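Synaptic vesicle membrane protein VAT-1 homolog-like (Homo sapiens, PDB 4A27) probably acts as an oxidoreductase of the quinone oxidoreductase branch of the zinc-containing alcohol dehydrogenase family, although its substrate is not established. Local coordinates at residues Pro58-Val72 and Ile84-Ala98. Residues are numbered along the deposited sequence; the frame is centred on the assembly and turned at random.
Sequences PKTPLVPGFECSGIV and IGDRVMAFVNYNAWA
Trp97 lays its indole over the Pro64-Gly65 peptide and the proline ring: Gly65 CA sits 3.7 Å from the centroid of the five-membered ring, and Pro64 CB covers the six-membered ring of Trp97 at 3.9 Å. A CB at Gly65 would clash with Trp97 CD1 and press on the carbonyl O of Pro64. With CG anti to the carbonyl carbon (chi1 -61°) and chi2 near -8°, the indole lies flat on this pair. Its NE1 donates to a water at 2.9 Å, which in turn donates to Glu67 O. Cutting Trp97 back to an alanine is likely to uncover Pro64 and Gly65 and deprive the water of its indole donor. Next door, the edge of Phe66 meets a face of Tyr94 at 58° between planes, CE1 over the ring centre. Three successive carbonyls, of Val63, Pro64 and Gly65, accept the amides of Asn95, Trp97 and Ala96. Beyond them 67-72 and 87-91 form an antiparallel hairpin of the GroES-like domain. On the face with Ser69, Met89 and Phe91, Glu67 makes a salt bridge to Lys337 and hydrogen bonds to Asn43 and Met125 N. Backbone bonds thus run through hairpin and loops alike, and aromatic faces and one bridging water reinforce the loop part.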
loop_
_atom_site.group_PDB
_atom_site.type_symbol
_atom_site.label_atom_id
_atom_site.label_comp_id
_atom_site.label_asym_id
_atom_site.label_seq_id
_atom_site.Cartn_x
_atom_site.Cartn_y
_atom_site.Cartn_z
ATOM N N PRO A 58 26.603 -0.418 16.138
ATOM C CA PRO A 58 28.000 -0.233 15.721
ATOM C C PRO A 58 28.904 -0.104 16.930
ATOM O O PRO A 58 28.422 0.090 18.043
ATOM C CB PRO A 58 27.970 1.085 14.944
ATOM C CG PRO A 58 26.871 1.843 15.566
ATOM C CD PRO A 58 25.841 0.842 16.049
ATOM N N LYS A 59 30.207 -0.223 16.712
ATOM C CA LYS A 59 31.152 -0.210 17.806
ATOM C C LYS A 59 31.278 1.221 18.342
ATOM O O LYS A 59 31.179 2.187 17.582
ATOM C CB LYS A 59 32.505 -0.766 17.347
ATOM N N THR A 60 31.439 1.347 19.655
ATOM C CA THR A 60 31.810 2.610 20.266
ATOM C C THR A 60 33.304 2.553 20.498
ATOM O O THR A 60 33.843 1.460 20.642
ATOM C CB THR A 60 31.046 2.885 21.624
ATOM O OG1 THR A 60 31.262 1.809 22.553
ATOM C CG2 THR A 60 29.540 3.097 21.379
ATOM N N PRO A 61 33.982 3.715 20.558
ATOM C CA PRO A 61 33.457 5.086 20.384
ATOM C C PRO A 61 33.017 5.343 18.953
ATOM O O PRO A 61 33.475 4.659 18.034
ATOM C CB PRO A 61 34.644 5.982 20.744
ATOM C CG PRO A 61 35.860 5.098 20.598
ATOM C CD PRO A 61 35.380 3.731 21.019
ATOM N N LEU A 62 32.102 6.290 18.777
ATOM C CA LEU A 62 31.549 6.593 17.464
ATOM C C LEU A 62 31.042 8.018 17.409
ATOM O O LEU A 62 30.715 8.612 18.423
ATOM C CB LEU A 62 30.435 5.615 17.088
ATOM C CG LEU A 62 29.094 5.587 17.831
ATOM C CD1 LEU A 62 28.148 6.630 17.306
ATOM C CD2 LEU A 62 28.490 4.204 17.649
ATOM N N VAL A 63 31.022 8.575 16.210
ATOM C CA VAL A 63 30.491 9.913 15.998
ATOM C C VAL A 63 29.031 9.676 15.521
ATOM O O VAL A 63 28.799 8.983 14.519
ATOM C CB VAL A 63 31.351 10.685 14.984
ATOM C CG1 VAL A 63 30.755 12.130 14.730
ATOM C CG2 VAL A 63 32.850 10.755 15.438
ATOM N N PRO A 64 28.036 10.152 16.287
ATOM C CA PRO A 64 26.637 9.994 15.837
ATOM C C PRO A 64 26.202 10.962 14.727
ATOM O O PRO A 64 26.978 11.825 14.317
ATOM C CB PRO A 64 25.822 10.343 17.077
ATOM C CG PRO A 64 26.798 10.543 18.182
ATOM C CD PRO A 64 28.103 10.880 17.561
ATOM N N GLY A 65 24.973 10.754 14.247
ATOM C CA GLY A 65 24.276 11.667 13.351
ATOM C C GLY A 65 24.221 11.181 11.926
ATOM O O GLY A 65 25.216 10.648 11.398
ATOM N N PHE A 66 23.080 11.420 11.282
ATOM C CA PHE A 66 22.783 10.882 9.946
ATOM C C PHE A 66 22.485 11.934 8.869
ATOM O O PHE A 66 22.282 11.590 7.704
ATOM C CB PHE A 66 21.588 9.952 10.041
ATOM C CG PHE A 66 21.841 8.773 10.912
ATOM C CD1 PHE A 66 22.631 7.720 10.469
ATOM C CD2 PHE A 66 21.342 8.723 12.185
ATOM C CE1 PHE A 66 22.898 6.640 11.282
ATOM C CE2 PHE A 66 21.595 7.641 12.998
ATOM C CZ PHE A 66 22.382 6.599 12.540
ATOM N N GLU A 67 22.425 13.200 9.261
ATOM C CA GLU A 67 21.832 14.245 8.395
ATOM C C GLU A 67 22.602 15.500 8.656
ATOM O O GLU A 67 22.772 15.867 9.799
ATOM C CB GLU A 67 20.376 14.407 8.803
ATOM C CG GLU A 67 19.589 15.537 8.218
ATOM C CD GLU A 67 18.163 15.530 8.778
ATOM O OE1 GLU A 67 17.957 15.246 9.994
ATOM O OE2 GLU A 67 17.268 15.753 7.975
ATOM N N CYS A 68 23.089 16.156 7.610
ATOM C CA CYS A 68 23.823 17.369 7.766
ATOM C C CYS A 68 23.673 18.237 6.529
ATOM O O CYS A 68 23.137 17.802 5.500
ATOM C CB CYS A 68 25.307 17.059 8.016
ATOM S SG CYS A 68 26.177 16.426 6.516
ATOM N N SER A 69 24.143 19.481 6.643
ATOM C CA SER A 69 24.270 20.365 5.474
ATOM C C SER A 69 25.586 21.125 5.591
ATOM O O SER A 69 26.129 21.314 6.680
ATOM C CB SER A 69 23.096 21.346 5.379
ATOM O OG SER A 69 23.091 22.238 6.500
ATOM N N GLY A 70 26.120 21.540 4.454
ATOM C CA GLY A 70 27.324 22.339 4.466
ATOM C C GLY A 70 27.851 22.623 3.054
ATOM O O GLY A 70 27.092 22.622 2.077
ATOM N N ILE A 71 29.156 22.888 2.967
ATOM C CA ILE A 71 29.829 23.322 1.723
ATOM C C ILE A 71 30.804 22.237 1.254
ATOM O O ILE A 71 31.563 21.697 2.067
ATOM C CB ILE A 71 30.561 24.670 1.948
ATOM C CG1 ILE A 71 29.551 25.749 2.313
ATOM C CG2 ILE A 71 31.338 25.124 0.706
ATOM C CD1 ILE A 71 30.197 27.134 2.614
ATOM N N VAL A 72 30.696 21.849 -0.020
ATOM C CA VAL A 72 31.639 20.918 -0.627
ATOM C C VAL A 72 33.017 21.549 -0.625
ATOM O O VAL A 72 33.264 22.602 -1.253
ATOM C CB VAL A 72 31.274 20.547 -2.082
ATOM C CG1 VAL A 72 32.316 19.578 -2.664
ATOM C CG2 VAL A 72 29.885 19.960 -2.159
ATOM N N ILE A 84 33.712 22.495 -5.931
ATOM C CA ILE A 84 33.991 22.953 -4.599
ATOM C C ILE A 84 33.223 24.257 -4.410
ATOM O O ILE A 84 33.108 25.051 -5.346
ATOM C CB ILE A 84 35.505 23.149 -4.441
ATOM C CG1 ILE A 84 36.224 21.805 -4.671
ATOM C CG2 ILE A 84 35.840 23.778 -3.082
ATOM C CD1 ILE A 84 37.725 21.964 -5.005
ATOM N N GLY A 85 32.672 24.455 -3.209
ATOM C CA GLY A 85 31.843 25.636 -2.913
ATOM C C GLY A 85 30.340 25.398 -3.064
ATOM O O GLY A 85 29.561 26.256 -2.686
ATOM N N ASP A 86 29.945 24.277 -3.675
ATOM C CA ASP A 86 28.529 23.910 -3.802
ATOM C C ASP A 86 27.914 23.691 -2.403
ATOM O O ASP A 86 28.525 23.111 -1.529
ATOM C CB ASP A 86 28.354 22.639 -4.648
ATOM C CG ASP A 86 28.431 22.900 -6.165
ATOM O OD1 ASP A 86 28.316 24.067 -6.615
ATOM O OD2 ASP A 86 28.599 21.915 -6.913
ATOM N N ARG A 87 26.735 24.238 -2.200
ATOM C CA ARG A 87 26.042 24.133 -0.927
ATOM C C ARG A 87 25.181 22.909 -1.015
ATOM O O ARG A 87 24.452 22.753 -1.990
ATOM C CB ARG A 87 25.216 25.389 -0.694
ATOM C CG ARG A 87 26.075 26.641 -0.672
ATOM C CD ARG A 87 25.271 27.916 -0.736
ATOM N NE ARG A 87 24.593 28.200 0.527
ATOM C CZ ARG A 87 23.310 27.982 0.804
ATOM N NH1 ARG A 87 22.474 27.445 -0.083
ATOM N NH2 ARG A 87 22.868 28.277 2.014
ATOM N N VAL A 88 25.261 22.033 -0.005
ATOM C CA VAL A 88 24.597 20.738 -0.081
ATOM C C VAL A 88 23.966 20.290 1.232
ATOM O O VAL A 88 24.286 20.806 2.308
ATOM C CB VAL A 88 25.595 19.697 -0.524
ATOM C CG1 VAL A 88 26.084 20.052 -1.922
ATOM C CG2 VAL A 88 26.768 19.632 0.523
ATOM N N MET A 89 23.069 19.323 1.122
ATOM C CA MET A 89 22.583 18.581 2.269
ATOM C C MET A 89 22.819 17.124 1.961
ATOM O O MET A 89 22.955 16.742 0.792
ATOM C CB MET A 89 21.096 18.872 2.514
ATOM C CG MET A 89 20.168 18.424 1.406
ATOM S SD MET A 89 18.439 18.981 1.624
ATOM C CE MET A 89 17.805 18.656 -0.044
ATOM N N ALA A 90 22.874 16.291 2.992
ATOM C CA ALA A 90 23.382 14.958 2.767
ATOM C C ALA A 90 23.008 14.024 3.876
ATOM O O ALA A 90 22.840 14.458 5.016
ATOM C CB ALA A 90 24.937 14.989 2.612
ATOM N N PHE A 91 22.823 12.759 3.509
ATOM C CA PHE A 91 22.653 11.697 4.478
ATOM C C PHE A 91 24.035 11.128 4.701
ATOM O O PHE A 91 24.837 11.070 3.780
ATOM C CB PHE A 91 21.767 10.563 3.934
ATOM C CG PHE A 91 20.312 10.914 3.785
ATOM C CD1 PHE A 91 19.489 10.985 4.891
ATOM C CD2 PHE A 91 19.743 11.129 2.527
ATOM C CE1 PHE A 91 18.154 11.290 4.735
ATOM C CE2 PHE A 91 18.405 11.431 2.379
ATOM C CZ PHE A 91 17.618 11.490 3.468
ATOM N N VAL A 92 24.293 10.635 5.884
ATOM C CA VAL A 92 25.574 10.029 6.127
ATOM C C VAL A 92 25.364 8.949 7.161
ATOM O O VAL A 92 24.529 9.102 8.061
ATOM C CB VAL A 92 26.645 11.093 6.511
ATOM C CG1 VAL A 92 26.258 11.831 7.722
ATOM C CG2 VAL A 92 28.011 10.421 6.715
ATOM N N ASN A 93 26.032 7.816 6.964
ATOM C CA ASN A 93 25.799 6.655 7.800
ATOM C C ASN A 93 26.649 6.835 9.033
ATOM O O ASN A 93 27.749 6.312 9.124
ATOM C CB ASN A 93 26.129 5.350 7.035
ATOM C CG ASN A 93 25.603 4.093 7.733
ATOM O OD1 ASN A 93 24.943 4.148 8.766
ATOM N ND2 ASN A 93 25.887 2.945 7.140
ATOM N N TYR A 94 26.125 7.597 9.987
ATOM C CA TYR A 94 26.879 8.032 11.186
ATOM C C TYR A 94 27.860 9.081 10.764
ATOM O O TYR A 94 27.987 9.386 9.566
ATOM C CB TYR A 94 27.622 6.877 11.895
ATOM C CG TYR A 94 26.706 5.879 12.518
ATOM C CD1 TYR A 94 26.188 6.082 13.788
ATOM C CD2 TYR A 94 26.332 4.745 11.837
ATOM C CE1 TYR A 94 25.308 5.178 14.367
ATOM C CE2 TYR A 94 25.445 3.838 12.397
ATOM C CZ TYR A 94 24.936 4.062 13.662
ATOM O OH TYR A 94 24.069 3.128 14.219
ATOM N N ASN A 95 28.524 9.670 11.750
ATOM C CA ASN A 95 29.616 10.640 11.503
ATOM C C ASN A 95 29.194 12.035 11.073
ATOM O O ASN A 95 30.045 12.854 10.768
ATOM C CB ASN A 95 30.655 10.103 10.512
ATOM C CG ASN A 95 31.388 8.900 11.047
ATOM O OD1 ASN A 95 32.026 8.974 12.071
ATOM N ND2 ASN A 95 31.281 7.784 10.366
ATOM N N ALA A 96 27.907 12.341 11.145
ATOM C CA ALA A 96 27.440 13.667 10.774
ATOM C C ALA A 96 27.777 14.746 11.812
ATOM O O ALA A 96 27.947 15.889 11.426
ATOM C CB ALA A 96 25.940 13.657 10.501
ATOM N N TRP A 97 27.871 14.410 13.100
ATOM C CA TRP A 97 28.119 15.430 14.126
ATOM C C TRP A 97 29.591 15.829 14.284
ATOM O O TRP A 97 30.177 15.668 15.351
ATOM C CB TRP A 97 27.558 15.001 15.490
ATOM C CG TRP A 97 26.076 14.797 15.483
ATOM C CD1 TRP A 97 25.202 15.098 14.462
ATOM C CD2 TRP A 97 25.265 14.335 16.570
ATOM N NE1 TRP A 97 23.915 14.809 14.842
ATOM C CE2 TRP A 97 23.922 14.322 16.116
ATOM C CE3 TRP A 97 25.549 13.866 17.860
ATOM C CZ2 TRP A 97 22.859 13.892 16.915
ATOM C CZ3 TRP A 97 24.511 13.446 18.651
ATOM C CH2 TRP A 97 23.172 13.451 18.172
ATOM N N ALA A 98 30.146 16.415 13.234
ATOM C CA ALA A 98 31.553 16.790 13.171
ATOM C C ALA A 98 31.679 17.972 12.212
ATOM O O ALA A 98 30.760 18.259 11.426
ATOM C CB ALA A 98 32.418 15.611 12.700
HETATM O O HOH W 1 22.813 14.717 12.109
#